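Local coordinates for designed Anbu Protein (PDB 5LOY), which is a designed Anbu, the ancestral proteasome-type beta subunit, that forms a helical assembly and probably acts as an N-terminal nucleophile hydrolase, at residues R31-F36 against V45-G50; S111-G116 against P123-I128. All blocks are in the same frame, centred on the assembly; numbering follows the deposited sequence.

Interaction 1: residues R31-F36 against V45-G50; sequences RKMHVF and VLLTAG
Met33 lies alongside Leu47, the two side chains pointing the same way. Leu47 CD2 meets the middle of the methionine, 3.8 Å from Met33 CG, and touches its terminal methyl CE as well. Met33 CG is anti to the backbone N (chi1 -180°), beside the carbonyl carbon, and from there it touches both Leu47 CD2 and, at 4.0 Å, Val45 CG1.

On the other face His34 carries the contact. Its ring meets the methyl of Thr48 at a slant, with His34 CD2 3.9 Å from Thr48 CG2, and the two side chains cross at about a right angle. With CG beside the backbone N (chi1 -51°), the ring also turns its edge to the Leu46 carbonyl. Leu46 O lies in the ring plane, 3.7 Å from His34 CD2. Cut back to an alanine, this position would probably leave the Thr48 methyl without its neighbour on the side of strand 33-38 and the Leu46 carbonyl without the ring edge against it. Further along, the edge of the Phe36 ring meets Leu46 CB.

The backbones pair as antiparallel strands. His34 and Leu46 form a hydrogen-bonded pair, with Leu46 N 2.8 Å from His34 O and His34 N 2.9 Å from Leu46 O. Thr48 N adds a bond to Lys32 O at 3.1 Å. Lys32 runs past Thr48, its CB 3.6 Å from Thr48 OG1. Its NZ goes on to a hydrogen bond with Thr20 OG1 and a weak one with Thr1 OG1.

The contact belongs to the hairpin of strands 33-38 and 42-50, and strand 33-38 is outermost, within this chain, in its five-stranded sheet. Met33 and Val45 pack on Phe14 of strand 11-21 and Leu194 of strand 191-197, both in the other sheet of the alpha-beta-beta-alpha sandwich of the Ntn hydrolase fold.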
loop_
_atom_site.group_PDB
_atom_site.type_symbol
_atom_site.label_atom_id
_atom_site.label_comp_id
_atom_site.label_asym_id
_atom_site.label_seq_id
_atom_site.Cartn_x
_atom_site.Cartn_y
_atom_site.Cartn_z
ATOM N N ARG A 31 6.934 -16.314 15.295
ATOM C CA ARG A 31 7.958 -15.260 15.330
ATOM C C ARG A 31 8.767 -15.237 14.005
ATOM O O ARG A 31 9.119 -16.286 13.497
ATOM C CB ARG A 31 8.877 -15.547 16.529
ATOM C CG ARG A 31 9.880 -14.461 16.895
ATOM C CD ARG A 31 10.894 -14.934 17.950
ATOM N NE ARG A 31 11.162 -13.882 18.943
ATOM C CZ ARG A 31 10.544 -13.764 20.121
ATOM N NH1 ARG A 31 9.618 -14.628 20.507
ATOM N NH2 ARG A 31 10.864 -12.766 20.927
ATOM N N LYS A 32 9.071 -14.054 13.477
ATOM C CA LYS A 32 9.782 -13.937 12.211
ATOM C C LYS A 32 11.156 -13.283 12.286
ATOM O O LYS A 32 11.779 -13.030 11.261
ATOM C CB LYS A 32 8.914 -13.160 11.237
ATOM C CG LYS A 32 7.571 -13.838 10.974
ATOM C CD LYS A 32 6.674 -12.913 10.180
ATOM C CE LYS A 32 5.207 -13.339 10.190
ATOM N NZ LYS A 32 5.032 -14.657 9.530
ATOM N N MET A 33 11.633 -13.031 13.503
ATOM C CA MET A 33 12.918 -12.403 13.760
ATOM C C MET A 33 13.815 -13.417 14.440
ATOM O O MET A 33 13.408 -14.047 15.433
ATOM C CB MET A 33 12.739 -11.180 14.656
ATOM C CG MET A 33 14.028 -10.434 14.992
ATOM S SD MET A 33 13.802 -8.966 16.017
ATOM C CE MET A 33 12.976 -7.885 14.854
ATOM N N HIS A 34 15.028 -13.576 13.891
ATOM C CA HIS A 34 16.034 -14.511 14.404
ATOM C C HIS A 34 17.373 -13.773 14.546
ATOM O O HIS A 34 17.826 -13.098 13.623
ATOM C CB HIS A 34 16.207 -15.709 13.464
ATOM C CG HIS A 34 14.923 -16.376 13.096
ATOM N ND1 HIS A 34 14.466 -17.516 13.724
ATOM C CD2 HIS A 34 13.979 -16.045 12.181
ATOM C CE1 HIS A 34 13.304 -17.869 13.201
ATOM N NE2 HIS A 34 12.983 -16.991 12.267
ATOM N N VAL A 35 18.007 -13.939 15.698
ATOM C CA VAL A 35 19.199 -13.206 16.047
ATOM C C VAL A 35 20.383 -14.150 16.293
ATOM O O VAL A 35 20.279 -15.132 17.014
ATOM C CB VAL A 35 18.945 -12.356 17.299
ATOM C CG1 VAL A 35 20.206 -11.609 17.701
ATOM C CG2 VAL A 35 17.809 -11.382 17.037
ATOM N N PHE A 36 21.503 -13.833 15.652
ATOM C CA PHE A 36 22.756 -14.552 15.842
ATOM C C PHE A 36 23.748 -13.532 16.391
ATOM O O PHE A 36 24.071 -12.562 15.730
ATOM C CB PHE A 36 23.199 -15.159 14.508
ATOM C CG PHE A 36 22.128 -15.979 13.853
ATOM C CD1 PHE A 36 21.149 -15.373 13.096
ATOM C CD2 PHE A 36 22.059 -17.363 14.054
ATOM C CE1 PHE A 36 20.130 -16.127 12.522
ATOM C CE2 PHE A 36 21.042 -18.134 13.484
ATOM C CZ PHE A 36 20.077 -17.506 12.712
ATOM N N VAL A 45 20.948 -10.181 12.255
ATOM C CA VAL A 45 19.513 -10.334 12.425
ATOM C C VAL A 45 18.881 -10.735 11.112
ATOM O O VAL A 45 19.155 -10.115 10.091
ATOM C CB VAL A 45 18.851 -9.017 12.840
ATOM C CG1 VAL A 45 17.368 -9.236 13.093
ATOM C CG2 VAL A 45 19.524 -8.449 14.070
ATOM N N LEU A 46 18.040 -11.770 11.160
ATOM C CA LEU A 46 17.366 -12.320 9.980
ATOM C C LEU A 46 15.837 -12.253 10.134
ATOM O O LEU A 46 15.291 -12.741 11.115
ATOM C CB LEU A 46 17.824 -13.763 9.769
ATOM C CG LEU A 46 17.202 -14.566 8.620
ATOM C CD1 LEU A 46 17.618 -14.006 7.267
ATOM C CD2 LEU A 46 17.612 -16.018 8.714
ATOM N N LEU A 47 15.158 -11.624 9.181
ATOM C CA LEU A 47 13.706 -11.558 9.170
ATOM C C LEU A 47 13.208 -12.384 7.990
ATOM O O LEU A 47 13.777 -12.303 6.894
ATOM C CB LEU A 47 13.214 -10.115 9.030
ATOM C CG LEU A 47 13.844 -9.047 9.923
ATOM C CD1 LEU A 47 13.287 -7.668 9.585
ATOM C CD2 LEU A 47 13.644 -9.336 11.404
ATOM N N THR A 48 12.120 -13.120 8.226
ATOM C CA THR A 48 11.551 -14.031 7.253
ATOM C C THR A 48 10.148 -13.655 6.726
ATOM O O THR A 48 9.342 -13.049 7.427
ATOM C CB THR A 48 11.448 -15.442 7.850
ATOM O OG1 THR A 48 10.458 -15.467 8.880
ATOM C CG2 THR A 48 12.772 -15.858 8.430
ATOM N N ALA A 49 9.855 -14.053 5.494
ATOM C CA ALA A 49 8.509 -13.911 4.933
ATOM C C ALA A 49 8.233 -14.985 3.893
ATOM O O ALA A 49 9.157 -15.509 3.266
ATOM C CB ALA A 49 8.364 -12.556 4.299
ATOM N N GLY A 50 6.963 -15.292 3.697
ATOM C CA GLY A 50 6.529 -16.266 2.693
ATOM C C GLY A 50 6.145 -17.571 3.330
ATOM O O GLY A 50 5.788 -17.635 4.477
#

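Interaction 2: residues S111-G116 against P123-I128; sequences SFILGG and PRLFLI
Ile113 meets two leucines of the opposite strand, crossing each obliquely. Its CG2 branch touches Leu125 CD1 at 3.8 Å, and its CG1 branch touches Leu127 CD1 at 4.1 Å. The fork comes from chi1 of -75°, which sets CG1 beside the backbone N and CG2 anti to it. Leu127 CD1 also comes within 3.4 Å of Phe112 O. Leu125 leans over Gly115, where a CB would lie only 2.9 Å from Leu125 CD1.

The other face carries Phe112, Leu114, Phe126 and Ile128. Ile128 CD1 reaches diagonally to Leu114 CB at 3.8 Å, while Phe112 and Ile128 meet through their CB atoms. Phe126 turns its ring edge to Leu114 O, which lies in the ring plane. The same oxygen takes the bond from Phe126 N at 2.7 Å.

Six main-chain hydrogen bonds hold the hairpin, from Phe112 with Ile128 to Gly116 with Arg124. At one end Ile128 O is gripped twice, by Phe112 N and by Ser111 OG at 3.2 Å, the hydroxyl tilted 18° from the carbonyl plane.

Strand 110-118 lies between strands 42-50 and 124-128, and strand 134-136 flanks the latter. Ile113 and Leu127 pack on Ile146 of strand 143-147 in the other sheet. Leu114 and Phe126 pack against helix 79-94, each on Met79.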
loop_
_atom_site.group_PDB
_atom_site.type_symbol
_atom_site.label_atom_id
_atom_site.label_comp_id
_atom_site.label_asym_id
_atom_site.label_seq_id
_atom_site.Cartn_x
_atom_site.Cartn_y
_atom_site.Cartn_z
ATOM N N SER A 111 11.271 -15.217 1.309
ATOM C CA SER A 111 11.997 -13.973 1.140
ATOM C C SER A 111 12.563 -13.517 2.494
ATOM O O SER A 111 11.958 -13.782 3.528
ATOM C CB SER A 111 11.017 -12.938 0.583
ATOM O OG SER A 111 11.735 -11.843 0.119
ATOM N N PHE A 112 13.702 -12.826 2.498
ATOM C CA PHE A 112 14.352 -12.480 3.753
ATOM C C PHE A 112 14.969 -11.091 3.751
ATOM O O PHE A 112 15.321 -10.540 2.699
ATOM C CB PHE A 112 15.463 -13.480 4.054
ATOM C CG PHE A 112 15.015 -14.926 4.060
ATOM C CD1 PHE A 112 14.949 -15.650 2.886
ATOM C CD2 PHE A 112 14.657 -15.543 5.243
ATOM C CE1 PHE A 112 14.523 -16.955 2.886
ATOM C CE2 PHE A 112 14.249 -16.844 5.253
ATOM C CZ PHE A 112 14.181 -17.557 4.074
ATOM N N ILE A 113 15.158 -10.561 4.955
ATOM C CA ILE A 113 15.972 -9.384 5.173
ATOM C C ILE A 113 17.055 -9.746 6.160
ATOM O O ILE A 113 16.779 -10.397 7.177
ATOM C CB ILE A 113 15.144 -8.242 5.764
ATOM C CG1 ILE A 113 14.268 -7.648 4.670
ATOM C CG2 ILE A 113 16.042 -7.156 6.348
ATOM C CD1 ILE A 113 13.204 -6.697 5.199
ATOM N N LEU A 114 18.288 -9.361 5.858
ATOM C CA LEU A 114 19.423 -9.763 6.659
ATOM C C LEU A 114 20.235 -8.539 6.917
ATOM O O LEU A 114 20.624 -7.841 5.986
ATOM C CB LEU A 114 20.285 -10.781 5.903
ATOM C CG LEU A 114 21.553 -11.197 6.663
ATOM C CD1 LEU A 114 21.201 -12.181 7.753
ATOM C CD2 LEU A 114 22.575 -11.826 5.759
ATOM N N GLY A 115 20.542 -8.281 8.173
ATOM C CA GLY A 115 21.426 -7.156 8.502
ATOM C C GLY A 115 22.166 -7.315 9.796
ATOM O O GLY A 115 21.907 -8.233 10.562
ATOM N N GLY A 116 23.109 -6.426 10.041
ATOM C CA GLY A 116 23.900 -6.487 11.254
ATOM C C GLY A 116 25.252 -5.825 11.099
ATOM O O GLY A 116 25.453 -5.036 10.185
ATOM N N PRO A 123 27.906 -1.218 9.789
ATOM C CA PRO A 123 26.616 -1.919 9.748
ATOM C C PRO A 123 26.086 -1.994 8.325
ATOM O O PRO A 123 26.237 -1.028 7.577
ATOM C CB PRO A 123 25.685 -1.048 10.619
ATOM C CG PRO A 123 26.570 -0.101 11.349
ATOM C CD PRO A 123 27.825 0.047 10.542
ATOM N N ARG A 124 25.472 -3.127 7.966
ATOM C CA ARG A 124 24.997 -3.369 6.602
ATOM C C ARG A 124 23.628 -4.061 6.607
ATOM O O ARG A 124 23.242 -4.701 7.595
ATOM C CB ARG A 124 26.015 -4.205 5.829
ATOM C CG ARG A 124 27.366 -3.528 5.658
ATOM C CD ARG A 124 28.426 -4.475 5.111
ATOM N NE ARG A 124 28.316 -4.636 3.663
ATOM C CZ ARG A 124 29.132 -5.379 2.912
ATOM N NH1 ARG A 124 30.128 -6.080 3.467
ATOM N NH2 ARG A 124 28.939 -5.437 1.600
ATOM N N LEU A 125 22.908 -3.918 5.500
ATOM C CA LEU A 125 21.540 -4.386 5.391
ATOM C C LEU A 125 21.268 -4.925 3.982
ATOM O O LEU A 125 21.552 -4.230 2.990
ATOM C CB LEU A 125 20.602 -3.227 5.669
ATOM C CG LEU A 125 19.111 -3.564 5.643
ATOM C CD1 LEU A 125 18.790 -4.527 6.780
ATOM C CD2 LEU A 125 18.248 -2.311 5.747
ATOM N N PHE A 126 20.701 -6.137 3.907
ATOM C CA PHE A 126 20.454 -6.826 2.629
ATOM C C PHE A 126 19.025 -7.321 2.482
ATOM O O PHE A 126 18.365 -7.615 3.482
ATOM C CB PHE A 126 21.356 -8.041 2.499
ATOM C CG PHE A 126 22.803 -7.703 2.376
ATOM C CD1 PHE A 126 23.543 -7.419 3.495
ATOM C CD2 PHE A 126 23.422 -7.657 1.146
ATOM C CE1 PHE A 126 24.884 -7.103 3.382
ATOM C CE2 PHE A 126 24.767 -7.323 1.026
ATOM C CZ PHE A 126 25.492 -7.039 2.146
ATOM N N LEU A 127 18.571 -7.427 1.232
ATOM C CA LEU A 127 17.285 -8.055 0.891
ATOM C C LEU A 127 17.568 -9.277 0.045
ATOM O O LEU A 127 18.261 -9.171 -0.972
ATOM C CB LEU A 127 16.418 -7.085 0.116
ATOM C CG LEU A 127 15.100 -7.588 -0.480
ATOM C CD1 LEU A 127 14.157 -8.082 0.588
ATOM C CD2 LEU A 127 14.408 -6.473 -1.250
ATOM N N ILE A 128 17.075 -10.440 0.469
ATOM C CA ILE A 128 17.263 -11.664 -0.306
ATOM C C ILE A 128 15.965 -12.015 -0.994
ATOM O O ILE A 128 14.925 -12.189 -0.350
ATOM C CB ILE A 128 17.736 -12.850 0.548
ATOM C CG1 ILE A 128 19.123 -12.593 1.112
ATOM C CG2 ILE A 128 17.844 -14.097 -0.283
ATOM C CD1 ILE A 128 19.111 -11.854 2.419
#

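Interactions 1 and 2 are consecutive hairpins of one antiparallel sheet, their centres about 10 Å apart. Strands 42-50 and 110-118 join them: Val45 N lies 2.8 Å from Gly115 O, and Leu47 N lies 2.9 Å from Ile113 O, both probable hydrogen bonds. Side chains continue across the seam, with Thr48 CG2 3.6 Å from Phe112 CE2. Thr48 therefore has His34 on one side of its strand and Phe112 on the other. Interaction 1 borders the N-terminal Thr1, which Lys32 and Ala49 both approach. As in proteasome beta subunits, Thr1 is probably the nucleophile. Interaction 2 lies further across the sheet; its Ser111 pairs through the backbone with Ala49.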